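PDB 4NES: UDP-N-acetylglucosamine 2-epimerase from Methanocaldococcus jannaschii, which probably catalyses the reversible interconversion of UDP-N-acetylglucosamine and UDP-N-acetylmannosamine by inverting the sugar at C-2. Local coordinates for residues M1-I13 / D29-M43. Residues are numbered along the deposited sequence; the frame is centred on the assembly and turned at random.
Sequences MKLSIILGTRPEI and DWHIIHTNQHYSENM. With UD1 (uridine-diphosphate-N-acetylglucosamine), chain B; UDP (uridine-5'-diphosphate), chain C.
His38 is tied to residues 1-13 through backbone and ring: its N donates to Gly8 O (2.9 Å), and ND1 accepts from Arg10 N (3.1 Å). That donor lies 37° out of the ring plane. NE2 donates to UD1 O2B at 2.8 Å, and Thr9 CB lies over one ring face in a CH-pi contact. Replacing His38 by an alanine removes the ring, and Arg10 N would probably lose its acceptor at the helix start and the UD1 diphosphate this donor. Arg10, bent at chi3 (74°), turns its guanidinium so that NE and NH2 both hold UDP O1A, with Met43 CE over the centre of one face and UDP C5 over the other, toward its rim. Gln37 NE2 bridges UD1 O7' and O2A; its OE1 is held by Thr98. Behind the loops, strands 3-7 and 30-34 pair in parallel, from Leu3 N-Asp29 O to Thr35 N-Leu7 O. Leu7 CD1 sits squarely over the His34 ring, 3.5 Å from its centroid, and Leu7 CD2 meets Ile32 CG2; on the other sheet face Ile6 CG1 packs against Ile33 CD1. Strand 3-7, helix 10-23 and strand 30-34 form a beta-alpha-beta unit of a Rossmann-like domain in the GT-B fold, whose strand-end loops line the nucleotide-binding cleft.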
HETATM    1  N   MSE A   1      -7.777 -13.472  20.560  1.00 27.75           N
HETATM    2  CA  MSE A   1      -8.569 -12.795  21.580  1.00 24.32           C
HETATM    3  C   MSE A   1      -9.844 -12.222  21.016  1.00 18.26           C
HETATM    4  O   MSE A   1     -10.922 -12.349  21.596  1.00 20.73           O
HETATM    5  CB  MSE A   1      -7.769 -11.642  22.162  1.00 24.22           C
HETATM    6  CG  MSE A   1      -6.664 -12.105  23.038  1.00 22.94           C
HETATM    7 SE   MSE A   1      -7.394 -12.883  24.652  1.00 40.55          SE
HETATM    8  CE  MSE A   1      -7.208 -11.257  25.644  1.00 13.30           C
ATOM      9  N   LYS A   2      -9.688 -11.568  19.874  1.00 19.63           N
ATOM     10  CA  LYS A   2     -10.745 -10.762  19.307  1.00 14.50           C
ATOM     11  C   LYS A   2     -10.467 -10.558  17.825  1.00 12.94           C
ATOM     12  O   LYS A   2      -9.345 -10.220  17.424  1.00 15.63           O
ATOM     13  CB  LYS A   2     -10.777  -9.417  20.032  1.00 15.72           C
ATOM     14  CG  LYS A   2     -11.914  -8.500  19.653  1.00 16.52           C
ATOM     15  CD  LYS A   2     -11.890  -7.309  20.604  1.00 20.06           C
ATOM     16  CE  LYS A   2     -13.017  -6.338  20.353  1.00 25.56           C
ATOM     17  NZ  LYS A   2     -13.024  -5.279  21.407  1.00 25.66           N
ATOM     18  N   LEU A   3     -11.504 -10.729  17.019  1.00 11.36           N
ATOM     19  CA  LEU A   3     -11.389 -10.652  15.577  1.00 11.88           C
ATOM     20  C   LEU A   3     -12.330  -9.574  15.058  1.00 11.06           C
ATOM     21  O   LEU A   3     -13.493  -9.515  15.462  1.00 11.50           O
ATOM     22  CB  LEU A   3     -11.766 -12.015  14.983  1.00 12.22           C
ATOM     23  CG  LEU A   3     -11.689 -12.222  13.471  1.00 13.26           C
ATOM     24  CD1 LEU A   3     -11.369 -13.686  13.184  1.00 16.79           C
ATOM     25  CD2 LEU A   3     -12.985 -11.850  12.783  1.00 19.09           C
ATOM     26  N   SER A   4     -11.838  -8.733  14.154  1.00 10.90           N
ATOM     27  CA  SER A   4     -12.698  -7.767  13.471  1.00 11.05           C
ATOM     28  C   SER A   4     -12.744  -8.082  11.985  1.00 12.35           C
ATOM     29  O   SER A   4     -11.702  -8.223  11.344  1.00 11.89           O
ATOM     30  CB  SER A   4     -12.187  -6.335  13.654  1.00 12.27           C
ATOM     31  OG  SER A   4     -12.201  -5.951  15.016  1.00 17.21           O
ATOM     32  N   ILE A   5     -13.947  -8.198  11.437  1.00  8.91           N
ATOM     33  CA  ILE A   5     -14.125  -8.287   9.993  1.00  9.06           C
ATOM     34  C   ILE A   5     -14.432  -6.893   9.486  1.00  8.80           C
ATOM     35  O   ILE A   5     -15.333  -6.231  10.001  1.00 11.65           O
ATOM     36  CB  ILE A   5     -15.304  -9.187   9.630  1.00  9.86           C
ATOM     37  CG1 ILE A   5     -15.037 -10.620  10.082  1.00 13.50           C
ATOM     38  CG2 ILE A   5     -15.541  -9.152   8.132  1.00  9.69           C
ATOM     39  CD1 ILE A   5     -16.242 -11.541   9.925  1.00 14.40           C
ATOM     40  N   ILE A   6     -13.671  -6.426   8.501  1.00  7.44           N
ATOM     41  CA  ILE A   6     -13.933  -5.131   7.891  1.00  7.87           C
ATOM     42  C   ILE A   6     -14.398  -5.355   6.461  1.00  9.70           C
ATOM     43  O   ILE A   6     -13.709  -6.014   5.686  1.00 10.59           O
ATOM     44  CB  ILE A   6     -12.666  -4.259   7.892  1.00  8.39           C
ATOM     45  CG1 ILE A   6     -12.146  -4.108   9.319  1.00  8.73           C
ATOM     46  CG2 ILE A   6     -12.940  -2.896   7.241  1.00 11.52           C
ATOM     47  CD1 ILE A   6     -10.896  -3.269   9.440  1.00 10.34           C
ATOM     48  N   LEU A   7     -15.572  -4.825   6.126  1.00  6.85           N
ATOM     49  CA  LEU A   7     -16.131  -4.975   4.787  1.00  7.51           C
ATOM     50  C   LEU A   7     -16.814  -3.689   4.337  1.00  8.73           C
ATOM     51  O   LEU A   7     -17.130  -2.817   5.148  1.00  8.61           O
ATOM     52  CB  LEU A   7     -17.118  -6.154   4.740  1.00  9.39           C
ATOM     53  CG  LEU A   7     -18.362  -6.109   5.641  1.00 10.76           C
ATOM     54  CD1 LEU A   7     -19.475  -5.238   5.061  1.00 12.69           C
ATOM     55  CD2 LEU A   7     -18.891  -7.511   5.911  1.00 12.33           C
ATOM     56  N   GLY A   8     -17.062  -3.588   3.038  1.00  9.06           N
ATOM     57  CA  GLY A   8     -17.733  -2.414   2.517  1.00 10.36           C
ATOM     58  C   GLY A   8     -18.760  -2.619   1.416  1.00  8.01           C
ATOM     59  O   GLY A   8     -19.643  -1.790   1.270  1.00  9.44           O
ATOM     60  N   THR A   9     -18.636  -3.695   0.640  1.00  8.82           N
ATOM     61  CA  THR A   9     -19.323  -3.791  -0.660  1.00  8.79           C
ATOM     62  C   THR A   9     -20.046  -5.115  -0.859  1.00  7.83           C
ATOM     63  O   THR A   9     -19.744  -6.106  -0.193  1.00  7.92           O
ATOM     64  CB  THR A   9     -18.344  -3.624  -1.849  1.00  8.70           C
ATOM     65  OG1 THR A   9     -17.442  -4.739  -1.883  1.00 10.36           O
ATOM     66  CG2 THR A   9     -17.575  -2.312  -1.748  1.00  8.58           C
ATOM     67  N   ARG A  10     -20.982  -5.119  -1.807  1.00  6.64           N
ATOM     68  CA  ARG A  10     -21.720  -6.323  -2.198  1.00  7.71           C
ATOM     69  C   ARG A  10     -20.894  -7.626  -2.282  1.00  7.98           C
ATOM     70  O   ARG A  10     -21.215  -8.592  -1.594  1.00  7.72           O
ATOM     71  CB  ARG A  10     -22.492  -6.084  -3.502  1.00  7.56           C
ATOM     72  CG  ARG A  10     -23.033  -7.367  -4.120  1.00  7.75           C
ATOM     73  CD  ARG A  10     -23.936  -7.060  -5.313  1.00  8.00           C
ATOM     74  NE  ARG A  10     -23.194  -6.632  -6.504  1.00  8.44           N
ATOM     75  CZ  ARG A  10     -23.764  -6.220  -7.627  1.00  8.10           C
ATOM     76  NH1 ARG A  10     -25.085  -6.131  -7.710  1.00  8.73           N
ATOM     77  NH2 ARG A  10     -23.011  -5.876  -8.665  1.00  9.57           N
ATOM     78  N   PRO A  11     -19.840  -7.674  -3.122  1.00  7.29           N
ATOM     79  CA  PRO A  11     -19.114  -8.951  -3.243  1.00  7.88           C
ATOM     80  C   PRO A  11     -18.426  -9.392  -1.959  1.00  8.85           C
ATOM     81  O   PRO A  11     -18.318 -10.600  -1.723  1.00  9.06           O
ATOM     82  CB  PRO A  11     -18.064  -8.659  -4.324  1.00  7.90           C
ATOM     83  CG  PRO A  11     -17.895  -7.154  -4.297  1.00  8.25           C
ATOM     84  CD  PRO A  11     -19.262  -6.633  -4.000  1.00  8.03           C
ATOM     85  N   GLU A  12     -17.974  -8.447  -1.139  1.00  6.84           N
ATOM     86  CA  GLU A  12     -17.348  -8.783   0.138  1.00  8.13           C
ATOM     87  C   GLU A  12     -18.342  -9.439   1.070  1.00  7.75           C
ATOM     88  O   GLU A  12     -18.001 -10.389   1.778  1.00  9.21           O
ATOM     89  CB  GLU A  12     -16.793  -7.532   0.820  1.00  7.98           C
ATOM     90  CG  GLU A  12     -15.651  -6.836   0.084  1.00  8.59           C
ATOM     91  CD  GLU A  12     -15.373  -5.481   0.693  1.00 11.45           C
ATOM     92  OE1 GLU A  12     -15.678  -4.453   0.049  1.00 13.08           O
ATOM     93  OE2 GLU A  12     -14.864  -5.440   1.829  1.00 12.36           O
ATOM     94  N   ILE A  13     -19.569  -8.924   1.100  1.00  7.10           N
ATOM     95  CA  ILE A  13     -20.568  -9.456   2.017  1.00  8.12           C
ATOM     96  C   ILE A  13     -20.836 -10.919   1.658  1.00  7.72           C
ATOM     97  O   ILE A  13     -20.876 -11.806   2.527  1.00  9.05           O
ATOM     98  CB  ILE A  13     -21.873  -8.633   1.961  1.00  8.17           C
ATOM     99  CG1 ILE A  13     -21.608  -7.189   2.392  1.00 11.08           C
ATOM    100  CG2 ILE A  13     -22.936  -9.261   2.841  1.00  8.86           C
ATOM    101  CD1 ILE A  13     -22.681  -6.203   1.943  1.00 11.94           C
ATOM    102  N   ASP A  29     -14.679 -14.196  19.921  1.00 14.11           N
ATOM    103  CA  ASP A  29     -15.243 -12.858  20.041  1.00 12.84           C
ATOM    104  C   ASP A  29     -14.974 -12.101  18.738  1.00 12.84           C
ATOM    105  O   ASP A  29     -13.833 -11.740  18.448  1.00 14.68           O
ATOM    106  CB  ASP A  29     -14.578 -12.140  21.218  1.00 18.40           C
ATOM    107  CG  ASP A  29     -15.072 -10.720  21.404  1.00 23.46           C
ATOM    108  OD1 ASP A  29     -16.188 -10.401  20.945  1.00 28.93           O
ATOM    109  OD2 ASP A  29     -14.338  -9.929  22.034  1.00 27.91           O
ATOM    110  N   TRP A  30     -16.023 -11.867  17.964  1.00 11.37           N
ATOM    111  CA  TRP A  30     -15.863 -11.212  16.672  1.00 12.04           C
ATOM    112  C   TRP A  30     -17.020 -10.272  16.370  1.00 12.89           C
ATOM    113  O   TRP A  30     -18.136 -10.451  16.864  1.00 15.69           O
ATOM    114  CB  TRP A  30     -15.759 -12.262  15.569  1.00 13.05           C
ATOM    115  CG  TRP A  30     -17.047 -12.987  15.344  1.00 10.50           C
ATOM    116  CD1 TRP A  30     -17.512 -14.073  16.036  1.00 16.04           C
ATOM    117  CD2 TRP A  30     -18.038 -12.679  14.369  1.00 15.38           C
ATOM    118  NE1 TRP A  30     -18.735 -14.454  15.549  1.00 18.40           N
ATOM    119  CE2 TRP A  30     -19.086 -13.612  14.519  1.00 19.72           C
ATOM    120  CE3 TRP A  30     -18.153 -11.703  13.373  1.00 17.93           C
ATOM    121  CZ2 TRP A  30     -20.227 -13.598  13.719  1.00 23.37           C
ATOM    122  CZ3 TRP A  30     -19.284 -11.690  12.576  1.00 22.66           C
ATOM    123  CH2 TRP A  30     -20.304 -12.631  12.755  1.00 21.77           C
ATOM    124  N   HIS A  31     -16.747  -9.276  15.534  1.00 11.83           N
ATOM    125  CA  HIS A  31     -17.778  -8.359  15.080  1.00 11.27           C
ATOM    126  C   HIS A  31     -17.402  -7.804  13.723  1.00  9.49           C
ATOM    127  O   HIS A  31     -16.278  -8.009  13.251  1.00 11.99           O
ATOM    128  CB  HIS A  31     -18.005  -7.222  16.090  1.00 13.79           C
ATOM    129  CG  HIS A  31     -18.869  -7.611  17.256  1.00 22.31           C
ATOM    130  ND1 HIS A  31     -18.358  -7.949  18.481  1.00 28.78           N
ATOM    131  CD2 HIS A  31     -20.222  -7.730  17.360  1.00 25.61           C
ATOM    132  CE1 HIS A  31     -19.351  -8.256  19.308  1.00 23.77           C
ATOM    133  NE2 HIS A  31     -20.485  -8.132  18.646  1.00 26.01           N
ATOM    134  N   ILE A  32     -18.346  -7.098  13.110  1.00 10.59           N
ATOM    135  CA  ILE A  32     -18.168  -6.547  11.776  1.00  9.83           C
ATOM    136  C   ILE A  32     -18.079  -5.034  11.858  1.00 10.27           C
ATOM    137  O   ILE A  32     -18.899  -4.371  12.517  1.00 10.71           O
ATOM    138  CB  ILE A  32     -19.348  -6.915  10.854  1.00 10.62           C
ATOM    139  CG1 ILE A  32     -19.472  -8.437  10.723  1.00 14.01           C
ATOM    140  CG2 ILE A  32     -19.205  -6.244   9.490  1.00 10.64           C
ATOM    141  CD1 ILE A  32     -20.748  -8.882  10.021  1.00 13.62           C
ATOM    142  N   ILE A  33     -17.073  -4.496  11.177  1.00  8.76           N
ATOM    143  CA  ILE A  33     -16.970  -3.071  10.906  1.00  9.25           C
ATOM    144  C   ILE A  33     -17.330  -2.865   9.436  1.00  9.77           C
ATOM    145  O   ILE A  33     -16.663  -3.383   8.536  1.00  8.77           O
ATOM    146  CB  ILE A  33     -15.541  -2.546  11.145  1.00 10.64           C
ATOM    147  CG1 ILE A  33     -15.104  -2.766  12.601  1.00 10.64           C
ATOM    148  CG2 ILE A  33     -15.446  -1.069  10.754  1.00 11.86           C
ATOM    149  CD1 ILE A  33     -13.618  -2.511  12.814  1.00 15.09           C
ATOM    150  N   HIS A  34     -18.404  -2.122   9.196  1.00  9.51           N
ATOM    151  CA  HIS A  34     -18.875  -1.848   7.844  1.00  9.88           C
ATOM    152  C   HIS A  34     -18.466  -0.415   7.480  1.00 10.36           C
ATOM    153  O   HIS A  34     -18.813   0.526   8.193  1.00 10.22           O
ATOM    154  CB  HIS A  34     -20.402  -1.990   7.827  1.00 10.39           C
ATOM    155  CG  HIS A  34     -21.007  -2.198   6.472  1.00  8.85           C
ATOM    156  ND1 HIS A  34     -20.459  -1.684   5.308  1.00 10.79           N
ATOM    157  CD2 HIS A  34     -22.134  -2.840   6.094  1.00  8.37           C
ATOM    158  CE1 HIS A  34     -21.215  -2.017   4.282  1.00 10.54           C
ATOM    159  NE2 HIS A  34     -22.246  -2.720   4.730  1.00 10.35           N
ATOM    160  N   THR A  35     -17.716  -0.237   6.393  1.00  8.95           N
ATOM    161  CA  THR A  35     -17.366   1.116   5.966  1.00  8.58           C
ATOM    162  C   THR A  35     -18.542   1.806   5.294  1.00 10.71           C
ATOM    163  O   THR A  35     -18.528   3.030   5.103  1.00 10.63           O
ATOM    164  CB  THR A  35     -16.207   1.127   4.965  1.00  7.82           C
ATOM    165  OG1 THR A  35     -16.595   0.361   3.815  1.00  9.29           O
ATOM    166  CG2 THR A  35     -14.951   0.543   5.588  1.00 11.44           C
ATOM    167  N   ASN A  36     -19.537   1.014   4.900  1.00  9.81           N
ATOM    168  CA  ASN A  36     -20.680   1.507   4.145  1.00  8.76           C
ATOM    169  C   ASN A  36     -20.233   2.157   2.848  1.00  8.84           C
ATOM    170  O   ASN A  36     -20.830   3.135   2.402  1.00 10.90           O
ATOM    171  CB  ASN A  36     -21.547   2.460   4.981  1.00  9.34           C
ATOM    172  CG  ASN A  36     -21.835   1.918   6.368  1.00 10.59           C
ATOM    173  OD1 ASN A  36     -21.348   2.459   7.354  1.00  9.89           O
ATOM    174  ND2 ASN A  36     -22.627   0.846   6.453  1.00 10.30           N
ATOM    175  N   GLN A  37     -19.177   1.600   2.254  1.00  8.39           N
ATOM    176  CA  GLN A  37     -18.775   1.969   0.904  1.00  8.01           C
ATOM    177  C   GLN A  37     -19.967   1.794  -0.027  1.00  8.78           C
ATOM    178  O   GLN A  37     -20.275   2.672  -0.833  1.00 10.35           O
ATOM    179  CB  GLN A  37     -17.585   1.124   0.429  1.00  9.49           C
ATOM    180  CG  GLN A  37     -17.135   1.538  -0.964  1.00  8.26           C
ATOM    181  CD  GLN A  37     -15.901   0.806  -1.471  1.00  8.30           C
ATOM    182  OE1 GLN A  37     -15.113   0.240  -0.704  1.00  9.10           O
ATOM    183  NE2 GLN A  37     -15.739   0.807  -2.780  1.00  8.06           N
ATOM    184  N   HIS A  38     -20.635   0.646   0.101  1.00  8.11           N
ATOM    185  CA  HIS A  38     -21.943   0.421  -0.513  1.00 10.62           C
ATOM    186  C   HIS A  38     -23.028   0.656   0.521  1.00  9.82           C
ATOM    187  O   HIS A  38     -22.862   0.287   1.687  1.00 12.34           O
ATOM    188  CB  HIS A  38     -22.038  -0.992  -1.074  1.00  9.47           C
ATOM    189  CG  HIS A  38     -21.289  -1.164  -2.355  1.00  9.14           C
ATOM    190  ND1 HIS A  38     -21.324  -2.317  -3.095  1.00  8.57           N
ATOM    191  CD2 HIS A  38     -20.494  -0.293  -3.020  1.00  9.38           C
ATOM    192  CE1 HIS A  38     -20.587  -2.152  -4.185  1.00  8.65           C
ATOM    193  NE2 HIS A  38     -20.072  -0.934  -4.156  1.00  8.56           N
ATOM    194  N   TYR A  39     -24.133   1.263   0.088  1.00 10.88           N
ATOM    195  CA  TYR A  39     -25.159   1.771   1.002  1.00 10.24           C
ATOM    196  C   TYR A  39     -26.564   1.605   0.432  1.00 10.60           C
ATOM    197  O   TYR A  39     -27.534   1.527   1.195  1.00 11.90           O
ATOM    198  CB  TYR A  39     -24.901   3.251   1.324  1.00 11.57           C
ATOM    199  CG  TYR A  39     -24.507   4.041   0.108  1.00 12.57           C
ATOM    200  CD1 TYR A  39     -25.458   4.620  -0.711  1.00 12.96           C
ATOM    201  CD2 TYR A  39     -23.170   4.179  -0.238  1.00 10.22           C
ATOM    202  CE1 TYR A  39     -25.096   5.324  -1.841  1.00 12.75           C
ATOM    203  CE2 TYR A  39     -22.792   4.877  -1.369  1.00 11.04           C
ATOM    204  CZ  TYR A  39     -23.758   5.456  -2.162  1.00 12.00           C
ATOM    205  OH  TYR A  39     -23.392   6.146  -3.289  1.00 14.88           O
ATOM    206  N   SER A  40     -26.691   1.571  -0.893  1.00 11.57           N
ATOM    207  CA  SER A  40     -28.000   1.347  -1.504  1.00 10.76           C
ATOM    208  C   SER A  40     -28.519  -0.003  -1.026  1.00 10.61           C
ATOM    209  O   SER A  40     -27.746  -0.951  -0.902  1.00 11.77           O
ATOM    210  CB  SER A  40     -27.909   1.365  -3.034  1.00 11.00           C
ATOM    211  OG  SER A  40     -27.505   2.638  -3.506  1.00 14.35           O
ATOM    212  N   GLU A  41     -29.814  -0.091  -0.725  1.00 11.26           N
ATOM    213  CA  GLU A  41     -30.362  -1.309  -0.129  1.00 12.88           C
ATOM    214  C   GLU A  41     -30.119  -2.563  -0.965  1.00 11.22           C
ATOM    215  O   GLU A  41     -29.779  -3.617  -0.425  1.00 10.41           O
ATOM    216  CB  GLU A  41     -31.848  -1.133   0.201  1.00 16.95           C
ATOM    217  CG  GLU A  41     -32.059  -0.206   1.392  1.00 19.13           C
ATOM    218  CD  GLU A  41     -33.508  -0.086   1.815  1.00 30.17           C
ATOM    219  OE1 GLU A  41     -34.373  -0.732   1.189  1.00 29.52           O
ATOM    220  OE2 GLU A  41     -33.776   0.658   2.780  1.00 37.40           O
ATOM    221  N   ASN A  42     -30.266  -2.440  -2.279  1.00 10.91           N
ATOM    222  CA  ASN A  42     -30.005  -3.577  -3.167  1.00 12.39           C
ATOM    223  C   ASN A  42     -28.525  -3.907  -3.404  1.00 11.90           C
ATOM    224  O   ASN A  42     -28.220  -4.837  -4.154  1.00 12.07           O
ATOM    225  CB  ASN A  42     -30.749  -3.427  -4.505  1.00 13.40           C
ATOM    226  CG  ASN A  42     -30.389  -2.151  -5.247  1.00 20.77           C
ATOM    227  OD1 ASN A  42     -29.364  -1.523  -4.979  1.00 20.65           O
ATOM    228  ND2 ASN A  42     -31.235  -1.767  -6.197  1.00 23.93           N
HETATM  229  N   MSE A  43     -27.621  -3.138  -2.786  1.00 10.42           N
HETATM  230  CA  MSE A  43     -26.185  -3.414  -2.839  1.00 11.38           C
HETATM  231  C   MSE A  43     -25.637  -3.884  -1.500  1.00 10.13           C
HETATM  232  O   MSE A  43     -24.460  -4.230  -1.388  1.00 12.01           O
HETATM  233  CB  MSE A  43     -25.419  -2.162  -3.283  1.00  9.97           C
HETATM  234  CG  MSE A  43     -25.759  -1.705  -4.695  1.00 11.49           C
HETATM  235 SE   MSE A  43     -25.360  -3.016  -6.078  1.00 13.31          SE
HETATM  236  CE  MSE A  43     -23.430  -2.895  -6.078  1.00  9.72           C
TER
HETATM  237  C1' UD1 B 400     -16.560  -1.139  -5.976  1.00  7.78           C
HETATM  238  C2' UD1 B 400     -15.186  -1.733  -6.020  1.00  8.31           C
HETATM  239  C3' UD1 B 400     -15.101  -2.805  -6.996  1.00  8.08           C
HETATM  240  C4' UD1 B 400     -16.130  -3.837  -6.820  1.00  8.08           C
HETATM  241  C5' UD1 B 400     -17.496  -3.208  -6.704  1.00  8.00           C
HETATM  242  C6' UD1 B 400     -18.542  -4.187  -6.326  1.00  6.66           C
HETATM  243  C7' UD1 B 400     -13.330  -0.057  -5.445  1.00 10.10           C
HETATM  244  C8' UD1 B 400     -12.377   0.977  -5.967  1.00  8.48           C
HETATM  245  N2' UD1 B 400     -14.203  -0.689  -6.408  1.00  8.97           N
HETATM  246  O1' UD1 B 400     -16.843  -0.568  -7.203  1.00  7.78           O
HETATM  247  O3' UD1 B 400     -13.795  -3.408  -6.929  1.00 10.23           O
HETATM  248  O4' UD1 B 400     -16.123  -4.751  -7.904  1.00  8.68           O
HETATM  249  O5' UD1 B 400     -17.509  -2.206  -5.693  1.00  8.48           O
HETATM  250  O6' UD1 B 400     -19.794  -3.920  -6.838  1.00  8.24           O
HETATM  251  O7' UD1 B 400     -13.362  -0.343  -4.245  1.00  9.34           O
HETATM  252  N1  UD1 B 400     -23.156   3.628  -5.954  1.00 11.95           N
HETATM  253  C2  UD1 B 400     -24.423   3.713  -5.543  1.00 13.82           C
HETATM  254  N3  UD1 B 400     -24.833   3.035  -4.473  1.00 11.90           N
HETATM  255  C4  UD1 B 400     -23.987   2.265  -3.774  1.00 14.12           C
HETATM  256  C5  UD1 B 400     -22.663   2.152  -4.175  1.00 14.74           C
HETATM  257  C6  UD1 B 400     -22.258   2.856  -5.297  1.00 14.14           C
HETATM  258  O2  UD1 B 400     -25.223   4.401  -6.147  1.00 12.34           O
HETATM  259  O4  UD1 B 400     -24.428   1.581  -2.679  1.00 12.90           O
HETATM  260  C1B UD1 B 400     -22.686   4.362  -7.153  1.00 13.39           C
HETATM  261  C2B UD1 B 400     -22.272   5.755  -6.899  1.00 10.67           C
HETATM  262  O2' UD1 B 400     -22.609   6.554  -8.005  1.00 14.93           O
HETATM  263  C3B UD1 B 400     -20.835   5.657  -6.780  1.00 10.46           C
HETATM  264  C4B UD1 B 400     -20.510   4.621  -7.792  1.00  9.63           C
HETATM  265  O4B UD1 B 400     -21.577   3.692  -7.756  1.00 11.38           O
HETATM  266  O3B UD1 B 400     -20.144   6.863  -6.996  1.00 13.11           O
HETATM  267  C5B UD1 B 400     -19.233   3.915  -7.507  1.00 10.39           C
HETATM  268  O5B UD1 B 400     -19.120   3.384  -6.211  1.00 10.01           O
HETATM  269  PA  UD1 B 400     -17.754   2.851  -5.699  1.00 11.23           P
HETATM  270  O1A UD1 B 400     -16.763   3.973  -5.720  1.00 15.23           O
HETATM  271  O2A UD1 B 400     -17.947   2.284  -4.331  1.00 13.47           O
HETATM  272  O3A UD1 B 400     -17.220   1.786  -6.713  1.00 10.39           O
HETATM  273  PB  UD1 B 400     -17.958   0.534  -7.372  1.00  9.17           P
HETATM  274  O1B UD1 B 400     -18.091   0.807  -8.834  1.00  9.83           O
HETATM  275  O2B UD1 B 400     -19.218   0.190  -6.627  1.00  9.93           O
HETATM  276  N1  UDP C 401     -24.642 -10.318  -7.570  1.00  8.56           N
HETATM  277  C2  UDP C 401     -25.860 -10.263  -6.982  1.00  9.18           C
HETATM  278  N3  UDP C 401     -26.863  -9.584  -7.580  1.00  8.77           N
HETATM  279  C4  UDP C 401     -26.702  -8.942  -8.758  1.00  9.76           C
HETATM  280  C5  UDP C 401     -25.454  -8.974  -9.395  1.00  9.33           C
HETATM  281  C6  UDP C 401     -24.426  -9.676  -8.756  1.00  8.40           C
HETATM  282  O2  UDP C 401     -26.060 -10.832  -5.906  1.00  9.59           O
HETATM  283  O4  UDP C 401     -27.767  -8.250  -9.326  1.00 11.05           O
HETATM  284  C1' UDP C 401     -23.495 -11.001  -6.946  1.00  8.82           C
HETATM  285  C2' UDP C 401     -22.869 -12.077  -7.664  1.00  7.98           C
HETATM  286  O2' UDP C 401     -23.616 -13.265  -7.530  1.00 10.09           O
HETATM  287  C3' UDP C 401     -21.521 -12.129  -7.083  1.00  8.45           C
HETATM  288  C4' UDP C 401     -21.265 -10.759  -6.661  1.00  8.06           C
HETATM  289  O4' UDP C 401     -22.453 -10.032  -6.851  1.00  8.79           O
HETATM  290  O3' UDP C 401     -21.408 -12.982  -5.977  1.00  9.73           O
HETATM  291  C5' UDP C 401     -20.209 -10.072  -7.459  1.00 10.60           C
HETATM  292  O5' UDP C 401     -20.081  -8.716  -7.107  1.00  9.80           O
HETATM  293  PA  UDP C 401     -19.659  -7.600  -8.149  1.00  9.19           P
HETATM  294  O1A UDP C 401     -20.430  -6.340  -7.818  1.00 12.00           O
HETATM  295  O2A UDP C 401     -19.934  -8.097  -9.552  1.00  9.84           O
HETATM  296  O3A UDP C 401     -18.133  -7.268  -7.925  1.00  9.47           O
HETATM  297  PB  UDP C 401     -16.787  -7.997  -8.263  1.00  7.66           P
HETATM  298  O1B UDP C 401     -16.928  -9.491  -8.020  1.00 10.49           O
HETATM  299  O2B UDP C 401     -16.411  -7.683  -9.689  1.00  8.28           O
HETATM  300  O3B UDP C 401     -15.828  -7.350  -7.303  1.00  8.93           O
HETATM  301  O   HOH W   1     -12.205 -14.675  21.136  1.00 20.59           O
HETATM  302  O   HOH W   2     -12.633 -10.849  23.645  1.00 30.26           O
HETATM  303  O   HOH W   3     -27.220  -6.597  -5.964  1.00 10.01           O